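Local coordinates for putative carboxylesterase (PDB 3BJR), which probably hydrolyses carboxylic ester bonds, as an alpha/beta-hydrolase with a domain related to feruloyl esterases, at residues P101-G106 / T151-T156; A129-G134 / F209-A214; I137-N142 / L225-A230; D143-R148 / L160-V165. One frame throughout, in Å; residues are numbered along the deposited sequence.

Interaction 1: P101-G106 / T151-T156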
# COMPACT_ATOMS: atom_id res chain seq x y z
N PRO A 101 19.07 -20.13 4.41
CA PRO A 101 17.88 -20.03 3.55
C PRO A 101 17.96 -19.07 2.39
O PRO A 101 17.29 -19.30 1.37
CB PRO A 101 16.80 -19.56 4.52
CG PRO A 101 17.27 -20.08 5.84
CD PRO A 101 18.73 -19.76 5.79
N VAL A 102 18.74 -18.01 2.53
CA VAL A 102 18.93 -17.02 1.47
C VAL A 102 19.81 -17.64 0.37
O VAL A 102 19.57 -17.45 -0.83
CB VAL A 102 19.61 -15.74 2.02
CG1 VAL A 102 19.86 -14.79 0.90
CG2 VAL A 102 18.79 -15.08 3.15
N LEU A 103 20.84 -18.38 0.80
CA LEU A 103 21.71 -19.10 -0.08
C LEU A 103 20.91 -20.19 -0.80
O LEU A 103 21.01 -20.31 -2.02
CB LEU A 103 22.87 -19.71 0.69
CG LEU A 103 23.84 -18.75 1.34
CD1 LEU A 103 24.92 -19.55 2.04
CD2 LEU A 103 24.45 -17.77 0.32
N ASP A 104 20.09 -20.94 -0.06
CA ASP A 104 19.21 -21.97 -0.64
C ASP A 104 18.34 -21.39 -1.78
O ASP A 104 18.10 -22.05 -2.78
CB ASP A 104 18.27 -22.57 0.44
CG ASP A 104 18.98 -23.48 1.43
OD1 ASP A 104 20.05 -24.04 1.09
OD2 ASP A 104 18.41 -23.70 2.54
N LEU A 105 17.81 -20.19 -1.58
CA LEU A 105 16.98 -19.51 -2.60
C LEU A 105 17.85 -19.24 -3.85
O LEU A 105 17.40 -19.42 -4.98
CB LEU A 105 16.38 -18.23 -2.07
CG LEU A 105 15.60 -17.33 -3.04
CD1 LEU A 105 14.58 -18.17 -3.83
CD2 LEU A 105 14.97 -16.12 -2.33
N GLY A 106 19.10 -18.83 -3.65
CA GLY A 106 20.04 -18.64 -4.75
C GLY A 106 20.28 -19.94 -5.53
O GLY A 106 20.31 -19.95 -6.78
N THR A 151 29.04 -14.68 -4.21
CA THR A 151 30.36 -15.02 -3.71
C THR A 151 30.29 -16.24 -2.78
O THR A 151 31.16 -17.09 -2.86
CB THR A 151 31.08 -13.80 -3.10
OG1 THR A 151 30.29 -13.24 -2.08
CG2 THR A 151 31.26 -12.71 -4.14
N GLU A 152 29.25 -16.39 -1.95
CA GLU A 152 29.12 -17.62 -1.12
C GLU A 152 28.88 -18.87 -1.95
O GLU A 152 29.42 -19.93 -1.66
CB GLU A 152 28.01 -17.52 -0.06
CG GLU A 152 28.35 -16.68 1.14
CD GLU A 152 29.51 -17.28 1.89
OE1 GLU A 152 29.36 -18.41 2.42
OE2 GLU A 152 30.58 -16.63 1.89
N LEU A 153 28.05 -18.77 -2.98
CA LEU A 153 27.78 -19.92 -3.84
C LEU A 153 28.80 -20.07 -4.95
O LEU A 153 28.84 -21.10 -5.61
CB LEU A 153 26.40 -19.79 -4.48
CG LEU A 153 25.24 -19.79 -3.51
CD1 LEU A 153 24.00 -19.66 -4.30
CD2 LEU A 153 25.24 -21.06 -2.64
N ASN A 154 29.62 -19.05 -5.15
CA ASN A 154 30.57 -19.01 -6.23
C ASN A 154 29.83 -19.25 -7.54
O ASN A 154 30.18 -20.14 -8.31
CB ASN A 154 31.70 -20.02 -5.99
CG ASN A 154 32.81 -19.89 -6.98
OD1 ASN A 154 33.09 -18.78 -7.44
ND2 ASN A 154 33.45 -21.00 -7.33
N VAL A 155 28.81 -18.44 -7.76
CA VAL A 155 27.97 -18.48 -8.94
C VAL A 155 27.99 -17.06 -9.48
O VAL A 155 28.01 -16.11 -8.70
CB VAL A 155 26.52 -18.96 -8.61
CG1 VAL A 155 25.50 -18.64 -9.75
CG2 VAL A 155 26.54 -20.44 -8.24
N THR A 156 27.95 -16.92 -10.80
CA THR A 156 27.98 -15.60 -11.41
C THR A 156 26.74 -14.87 -10.99
O THR A 156 25.65 -15.46 -10.92
CB THR A 156 28.03 -15.66 -12.94
OG1 THR A 156 26.81 -16.22 -13.43
CG2 THR A 156 29.21 -16.49 -13.42
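Leu153 lays its CD1 methyl on backbone: it lies 3.8 Å from Leu103 O and 3.9 Å from the carbonyl carbon of Gly106. Gly106 carries no side chain, and that is what lets a methyl come down onto the helix turn itself. The two leucines also touch directly but more loosely, with Leu103 CB 4.3 Å from Leu153 CD2. The closest side-chain approach in the contact comes from an acidic residue, for Leu103 CD2 meets Glu152 CB at 3.6 Å. Glu152 uses only the near part of its chain here. That chain bends at chi2 (-63°), and the contact is made by CB and CG, not by the carboxylate; the side chain also touches Thr187 and Trp188.

Helix 100-114 thus packs against the last turn of helix 133-153, just where the latter stops. Asn154, with its positive phi of 55°, is the C-prime residue of a Schellman motif: Val155 N bonds back to Ala150 O, and Asn154 N makes a weak bond to Thr151 O. The backbone that leaves the helix carries Val155 toward Leu160 of helix 157-160, which Leu153 also touches.

The contact is apolar in kind and only partly buried. On the same turn of helix 100-114, Asp104 points away from 151-156; its OD1 forms a salt bridge with Arg107 and a hydrogen bond with Thr30, while OD2 bonds to Thr89.

Interaction 2: A129-G134 / F209-A214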
# COMPACT_ATOMS: atom_id res chain seq x y z
N ALA A 129 8.79 -15.32 -4.46
CA ALA A 129 7.64 -14.82 -3.74
C ALA A 129 7.73 -15.35 -2.31
O ALA A 129 7.52 -16.55 -2.05
CB ALA A 129 6.36 -15.27 -4.43
N GLY A 130 8.08 -14.46 -1.38
CA GLY A 130 8.29 -14.81 0.02
C GLY A 130 7.14 -14.42 0.91
O GLY A 130 6.57 -13.32 0.79
N PHE A 131 6.78 -15.35 1.78
CA PHE A 131 5.68 -15.22 2.74
C PHE A 131 6.11 -15.40 4.20
O PHE A 131 6.87 -16.30 4.50
CB PHE A 131 4.64 -16.25 2.39
CG PHE A 131 4.05 -16.04 1.01
CD1 PHE A 131 4.69 -16.54 -0.12
CD2 PHE A 131 2.87 -15.37 0.85
CE1 PHE A 131 4.15 -16.34 -1.38
CE2 PHE A 131 2.32 -15.19 -0.39
CZ PHE A 131 2.97 -15.69 -1.51
N SER A 132 5.61 -14.54 5.11
CA SER A 132 5.94 -14.63 6.52
C SER A 132 7.47 -14.56 6.61
O SER A 132 8.06 -13.69 5.97
CB SER A 132 5.32 -15.89 7.16
OG SER A 132 5.63 -15.99 8.52
N VAL A 133 8.14 -15.44 7.34
CA VAL A 133 9.60 -15.38 7.43
C VAL A 133 10.27 -15.51 6.07
O VAL A 133 11.27 -14.90 5.83
CB VAL A 133 10.20 -16.40 8.44
CG1 VAL A 133 9.76 -16.09 9.86
CG2 VAL A 133 9.81 -17.79 8.05
N GLY A 134 9.68 -16.25 5.14
CA GLY A 134 10.19 -16.29 3.78
C GLY A 134 10.25 -14.91 3.12
O GLY A 134 11.00 -14.72 2.21
N PHE A 209 7.20 -6.09 -5.17
CA PHE A 209 5.78 -6.00 -4.87
C PHE A 209 5.63 -6.49 -3.45
O PHE A 209 5.97 -7.61 -3.14
CB PHE A 209 4.95 -6.88 -5.79
CG PHE A 209 3.50 -6.82 -5.52
CD1 PHE A 209 2.91 -7.64 -4.62
CD2 PHE A 209 2.71 -5.87 -6.18
CE1 PHE A 209 1.53 -7.57 -4.38
CE2 PHE A 209 1.36 -5.80 -5.94
CZ PHE A 209 0.77 -6.62 -5.04
N ILE A 210 5.06 -5.64 -2.60
CA ILE A 210 4.86 -5.97 -1.21
C ILE A 210 3.42 -5.78 -0.79
O ILE A 210 2.78 -4.80 -1.16
CB ILE A 210 5.66 -5.05 -0.26
CG1 ILE A 210 7.08 -4.82 -0.73
CG2 ILE A 210 5.68 -5.60 1.17
CD1 ILE A 210 7.74 -3.58 -0.11
N TRP A 211 2.92 -6.73 -0.01
CA TRP A 211 1.66 -6.56 0.69
C TRP A 211 1.77 -7.16 2.08
O TRP A 211 2.50 -8.14 2.31
CB TRP A 211 0.44 -7.06 -0.07
CG TRP A 211 0.08 -8.47 0.10
CD1 TRP A 211 -0.92 -8.96 0.88
CD2 TRP A 211 0.65 -9.58 -0.57
NE1 TRP A 211 -0.97 -10.32 0.76
CE2 TRP A 211 -0.03 -10.73 -0.14
CE3 TRP A 211 1.67 -9.72 -1.50
CZ2 TRP A 211 0.29 -12.00 -0.59
CZ3 TRP A 211 1.98 -10.97 -1.96
CH2 TRP A 211 1.30 -12.10 -1.49
N THR A 212 1.09 -6.51 3.03
CA THR A 212 1.06 -7.02 4.41
C THR A 212 -0.21 -6.51 5.09
O THR A 212 -1.11 -5.91 4.43
CB THR A 212 2.37 -6.70 5.20
OG1 THR A 212 2.45 -7.51 6.39
CG2 THR A 212 2.45 -5.29 5.56
N THR A 213 -0.31 -6.81 6.38
CA THR A 213 -1.45 -6.39 7.18
C THR A 213 -1.10 -5.18 8.07
O THR A 213 0.03 -5.08 8.60
CB THR A 213 -2.02 -7.58 8.00
OG1 THR A 213 -3.18 -7.14 8.70
CG2 THR A 213 -0.96 -8.16 8.99
N ALA A 214 -2.05 -4.23 8.19
CA ALA A 214 -1.86 -3.02 8.96
C ALA A 214 -2.21 -3.19 10.45
O ALA A 214 -1.65 -2.47 11.29
CB ALA A 214 -2.72 -1.88 8.37
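Phe131 and Trp211 make this contact between them, each burying nearly the same area. Neither CB is aimed at the other strand, yet the outer atoms converge: Phe131 CE2 comes within 3.4 Å of Trp211 CH2. Next to it, Phe131 CZ lies 4.0 Å from Trp211 CH2. The far rim of the indole's six-membered ring therefore does the touching. The two ring planes are turned 80° apart, with centroids separated by 5.7 Å, but the approach is oblique and makes neither a stack nor a clean T-shape. For Trp211, CG sits between the backbone N and the carbonyl carbon, with chi1 stretched to 88°, and this swings the indole back over the sheet toward Phe131.

The reach is long because strand 165-168 runs between the two strands that carry these rings, and Gly130 bonds to Val166 and Gly168 of it. Tyr169, edge-to-face with Trp211, and Trp271, nearly parallel to it, extend the aromatic cluster, while Leu252 covers Phe131.

Right after Phe131 comes Ser132, in a strained turn (phi 57°) between strand and helix. With Gly130 and Gly134 it fits the GxSxG nucleophile elbow of alpha/beta-hydrolases, so it is probably the nucleophile. Between the two rings beside it the contact is hydrocarbon on hydrocarbon, so it rests on dispersion and shape rather than on a directional bond.

Interaction 3: I137-N142 / L225-A230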
# COMPACT_ATOMS: atom_id res chain seq x y z
N ILE A 137 13.60 -13.59 4.02
CA ILE A 137 14.55 -14.31 3.17
C ILE A 137 14.60 -13.69 1.79
O ILE A 137 15.68 -13.43 1.28
CB ILE A 137 14.15 -15.81 3.00
CG1 ILE A 137 14.29 -16.59 4.33
CG2 ILE A 137 14.98 -16.43 1.86
CD1 ILE A 137 13.51 -17.92 4.36
N VAL A 138 13.43 -13.47 1.19
CA VAL A 138 13.36 -12.87 -0.15
C VAL A 138 13.84 -11.40 -0.18
O VAL A 138 14.55 -10.98 -1.13
CB VAL A 138 11.94 -13.09 -0.78
CG1 VAL A 138 11.76 -12.31 -2.07
CG2 VAL A 138 11.69 -14.63 -1.05
N ALA A 139 13.47 -10.62 0.84
CA ALA A 139 13.93 -9.21 0.97
C ALA A 139 15.48 -9.14 0.99
O ALA A 139 16.10 -8.28 0.37
CB ALA A 139 13.34 -8.58 2.21
N LEU A 140 16.09 -10.06 1.71
CA LEU A 140 17.51 -10.13 1.81
C LEU A 140 18.13 -10.69 0.55
O LEU A 140 19.25 -10.32 0.22
CB LEU A 140 17.95 -10.97 3.01
CG LEU A 140 17.75 -10.41 4.41
CD1 LEU A 140 18.06 -11.56 5.39
CD2 LEU A 140 18.63 -9.15 4.74
N TYR A 141 17.44 -11.61 -0.13
CA TYR A 141 17.91 -12.10 -1.41
C TYR A 141 18.00 -10.92 -2.43
O TYR A 141 18.98 -10.80 -3.18
CB TYR A 141 16.99 -13.23 -1.94
CG TYR A 141 17.60 -13.90 -3.11
CD1 TYR A 141 18.62 -14.84 -2.93
CD2 TYR A 141 17.22 -13.57 -4.41
CE1 TYR A 141 19.23 -15.46 -4.03
CE2 TYR A 141 17.84 -14.17 -5.49
CZ TYR A 141 18.85 -15.09 -5.30
OH TYR A 141 19.43 -15.68 -6.38
N ASN A 142 17.00 -10.04 -2.41
CA ASN A 142 16.97 -8.92 -3.33
C ASN A 142 18.13 -7.98 -3.09
O ASN A 142 18.58 -7.30 -4.01
CB ASN A 142 15.65 -8.15 -3.19
CG ASN A 142 15.33 -7.34 -4.43
OD1 ASN A 142 15.91 -7.58 -5.48
ND2 ASN A 142 14.38 -6.42 -4.33
N LEU A 225 7.04 -0.83 6.05
CA LEU A 225 6.99 0.55 5.63
C LEU A 225 8.40 1.10 5.51
O LEU A 225 8.67 1.89 4.62
CB LEU A 225 6.16 1.41 6.59
CG LEU A 225 4.64 1.22 6.59
CD1 LEU A 225 4.03 1.99 7.70
CD2 LEU A 225 4.06 1.68 5.29
N ALA A 226 9.31 0.66 6.38
CA ALA A 226 10.69 1.13 6.37
C ALA A 226 11.43 0.59 5.17
O ALA A 226 12.23 1.29 4.60
CB ALA A 226 11.39 0.74 7.65
N TYR A 227 11.16 -0.65 4.80
CA TYR A 227 11.75 -1.25 3.65
C TYR A 227 11.27 -0.51 2.39
O TYR A 227 12.06 -0.25 1.50
CB TYR A 227 11.37 -2.74 3.58
CG TYR A 227 12.08 -3.54 2.52
CD1 TYR A 227 13.42 -3.79 2.61
CD2 TYR A 227 11.39 -4.12 1.47
CE1 TYR A 227 14.08 -4.54 1.62
CE2 TYR A 227 12.04 -4.87 0.49
CZ TYR A 227 13.39 -5.09 0.57
OH TYR A 227 14.07 -5.83 -0.39
N ALA A 228 9.97 -0.21 2.30
CA ALA A 228 9.39 0.48 1.14
C ALA A 228 10.03 1.85 1.00
O ALA A 228 10.33 2.28 -0.09
CB ALA A 228 7.89 0.59 1.31
N THR A 229 10.23 2.52 2.12
CA THR A 229 10.90 3.82 2.15
C THR A 229 12.33 3.73 1.62
O THR A 229 12.79 4.64 0.93
CB THR A 229 10.88 4.37 3.57
OG1 THR A 229 9.54 4.37 4.04
CG2 THR A 229 11.38 5.81 3.62
N ALA A 230 13.02 2.62 1.90
CA ALA A 230 14.39 2.41 1.43
C ALA A 230 14.34 2.13 -0.05
O ALA A 230 15.19 2.59 -0.79
CB ALA A 230 15.08 1.24 2.19
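Tyr227 holds its CG opposite the backbone N (chi1 -172°), which throws the ring straight out from helix 222-233 at helix 133-153. In Asn142 a chi1 of -158° carries the amide to Gln206, whose N gives a hydrogen bond to OD1. The phenol end of Tyr227 arrives beside this residue, with Asn142 CB 4.0 Å from Tyr227 OH, and the amide plane is turned 57° from the ring. The ring bridges the distance between the helices: the nearest CA atoms, of Ala139 and Tyr227, are 8.7 Å apart.

Ala139 takes most of the contact on its side. Its CB lies 3.9 Å from Tyr227 CZ, coming at the ring obliquely, and the small methyl admits the phenol end close to the helix backbone. There Tyr227 OH stands 3.6 Å from Ala139 CA and 3.3 Å from Ala139 O.

Thr229, two residues on and turned to the other side of helix 222-233, gives a hydrogen bond from its OG1 to Leu225 O (2.7 Å), while Thr229 N reaches the same oxygen from the opposite face of the carbonyl plane.

All three touching residues are buried. Both helices pack on one face of the central sheet, where Val138 and Tyr227 each touch Leu167 of strand 165-168. Helix 100-114 flanks helix 133-153 through Val138 and Tyr141, and the outer side of helix 222-233, with Leu225, Ala228 and Thr229, packs against the second subunit.

Interaction 4: D143-R148 / L160-V165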
# COMPACT_ATOMS: atom_id res chain seq x y z
N ASP A 143 18.60 -7.94 -1.85
CA ASP A 143 19.72 -7.11 -1.43
C ASP A 143 21.10 -7.69 -1.72
O ASP A 143 22.04 -6.93 -1.97
CB ASP A 143 19.72 -6.91 0.08
CG ASP A 143 18.63 -5.96 0.62
OD1 ASP A 143 17.67 -5.51 -0.09
OD2 ASP A 143 18.75 -5.70 1.85
N TYR A 144 21.23 -9.00 -1.65
CA TYR A 144 22.52 -9.66 -1.70
C TYR A 144 22.79 -10.65 -2.84
O TYR A 144 23.85 -11.28 -2.87
CB TYR A 144 22.70 -10.43 -0.39
CG TYR A 144 22.85 -9.59 0.85
CD1 TYR A 144 23.87 -8.66 0.97
CD2 TYR A 144 22.01 -9.76 1.94
CE1 TYR A 144 24.02 -7.89 2.12
CE2 TYR A 144 22.15 -9.00 3.09
CZ TYR A 144 23.15 -8.07 3.17
OH TYR A 144 23.30 -7.32 4.32
N TRP A 145 21.84 -10.82 -3.75
CA TRP A 145 22.04 -11.77 -4.85
C TRP A 145 23.32 -11.58 -5.66
O TRP A 145 23.98 -12.55 -5.95
CB TRP A 145 20.84 -11.78 -5.81
CG TRP A 145 20.61 -10.53 -6.56
CD1 TRP A 145 19.85 -9.47 -6.16
CD2 TRP A 145 21.08 -10.20 -7.88
NE1 TRP A 145 19.86 -8.50 -7.11
CE2 TRP A 145 20.58 -8.94 -8.19
CE3 TRP A 145 21.87 -10.86 -8.82
CZ2 TRP A 145 20.83 -8.31 -9.41
CZ3 TRP A 145 22.13 -10.23 -10.01
CH2 TRP A 145 21.62 -8.97 -10.29
N ALA A 146 23.65 -10.32 -6.01
CA ALA A 146 24.80 -9.98 -6.86
C ALA A 146 26.10 -9.91 -6.11
O ALA A 146 27.15 -9.94 -6.71
CB ALA A 146 24.58 -8.65 -7.56
N THR A 147 26.00 -9.84 -4.79
CA THR A 147 27.15 -9.71 -3.91
C THR A 147 27.35 -10.96 -3.04
O THR A 147 27.93 -11.95 -3.49
CB THR A 147 27.04 -8.42 -3.07
OG1 THR A 147 25.74 -8.33 -2.48
CG2 THR A 147 27.28 -7.21 -3.97
N ARG A 148 26.81 -10.95 -1.82
CA ARG A 148 27.09 -12.04 -0.87
C ARG A 148 26.60 -13.44 -1.32
O ARG A 148 27.31 -14.39 -1.13
CB ARG A 148 26.63 -11.69 0.58
CG ARG A 148 27.14 -10.32 1.18
CD ARG A 148 28.63 -9.96 0.97
NE ARG A 148 29.62 -10.82 1.64
CZ ARG A 148 30.33 -10.52 2.75
NH1 ARG A 148 30.20 -9.35 3.39
NH2 ARG A 148 31.18 -11.42 3.24
N LEU A 160 21.92 -15.63 -10.64
CA LEU A 160 21.16 -15.51 -9.40
C LEU A 160 20.15 -14.36 -9.42
O LEU A 160 19.39 -14.15 -8.45
CB LEU A 160 22.17 -15.28 -8.24
CG LEU A 160 23.15 -16.42 -7.99
CD1 LEU A 160 24.30 -15.92 -7.12
CD2 LEU A 160 22.49 -17.68 -7.44
N LYS A 161 20.07 -13.65 -10.52
CA LYS A 161 19.21 -12.46 -10.54
C LYS A 161 17.75 -12.77 -10.32
O LYS A 161 17.20 -13.63 -11.00
CB LYS A 161 19.38 -11.68 -11.85
CG LYS A 161 18.64 -10.34 -11.91
CD LYS A 161 19.04 -9.58 -13.14
CE LYS A 161 18.34 -8.25 -13.26
NZ LYS A 161 18.76 -7.55 -14.51
N PRO A 162 17.12 -12.10 -9.32
CA PRO A 162 15.67 -12.22 -9.24
C PRO A 162 15.09 -11.17 -10.16
O PRO A 162 15.34 -10.00 -10.00
CB PRO A 162 15.35 -11.91 -7.79
CG PRO A 162 16.48 -10.94 -7.33
CD PRO A 162 17.67 -11.26 -8.23
N ASN A 163 14.30 -11.58 -11.12
CA ASN A 163 13.79 -10.61 -12.06
C ASN A 163 12.80 -9.62 -11.41
O ASN A 163 12.80 -8.43 -11.73
CB ASN A 163 13.30 -11.31 -13.32
CG ASN A 163 14.41 -12.04 -14.02
OD1 ASN A 163 14.36 -13.26 -14.16
ND2 ASN A 163 15.44 -11.31 -14.43
N ASN A 164 11.99 -10.10 -10.51
CA ASN A 164 11.23 -9.22 -9.60
C ASN A 164 11.22 -10.00 -8.30
O ASN A 164 11.64 -11.15 -8.29
CB ASN A 164 9.78 -9.08 -10.05
CG ASN A 164 9.64 -8.50 -11.42
OD1 ASN A 164 9.87 -7.32 -11.64
ND2 ASN A 164 9.23 -9.33 -12.36
N VAL A 165 10.82 -9.36 -7.19
CA VAL A 165 10.52 -10.10 -5.95
C VAL A 165 9.11 -9.69 -5.46
O VAL A 165 8.63 -8.61 -5.73
CB VAL A 165 11.59 -9.99 -4.83
CG1 VAL A 165 12.95 -10.47 -5.37
CG2 VAL A 165 11.67 -8.60 -4.25
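Trp145 offers one face of its indole to Lys161 and Pro162, and two CH-pi contacts carry the pairing. Pro162 CD stands over the five-membered ring, 3.4 Å from its centroid and only 8° off the normal, so this carbon is almost centred. Lys161 CA lies over the six-membered ring, 3.9 Å from that centroid and 24° off the normal. Ala146 CB packs on the opposite face, so the indole is sandwiched.

Apolar packing widens the contact. The lysine chain, extended beyond CG, runs alongside the indole, with Lys161 CB 3.6 Å from Trp145 CZ3 and Lys161 CG 3.7 Å from Trp145 CH2, and its ammonium end lies beyond the contact. Leu160 meets the backbone of Trp145 instead, with Leu160 CD1 3.6 Å from Trp145 O. Trp145 has CG between the backbone N and the carbonyl carbon (chi1 65°), which lays the ring across the 160-162 backbone.

Polar bonds come from outside the pair. Trp145 NE1 bonds to Asp204 O, which fixes the rotation of the indole, and Lys161 O accepts a bond from Arg113 NH1.

Trp145 also stands where helix 133-153 is kinked and widens into a pi-type turn. Beyond Pro162 the chain enters strand 165-168, parallel and next to strand 125-131, so Trp145 packs the crossover helix against the return connection of a beta-alpha-beta unit, as in the alpha/beta-hydrolase sheet.

How the interactions relate
Helix 133-153 supplies one side of interactions 3, 4 and 1, in that order along its length, and begins just after the strand residue that makes interaction 2. Interactions 2, 3 and 4 are buried, whereas interaction 1 is only partly so, its centre about 14 Å from the centre of the chain. The chemistry shifts accordingly, from ring against ring over the sheet, through a tyrosine between helices and a tryptophan face against lysine and proline, to leucines and a glutamate chain near the surface. Neighbours join up: Tyr141 OH probably bonds to Leu160 O between interactions 3 and 4, and Phe209 N to Val165 O between 2 and 4.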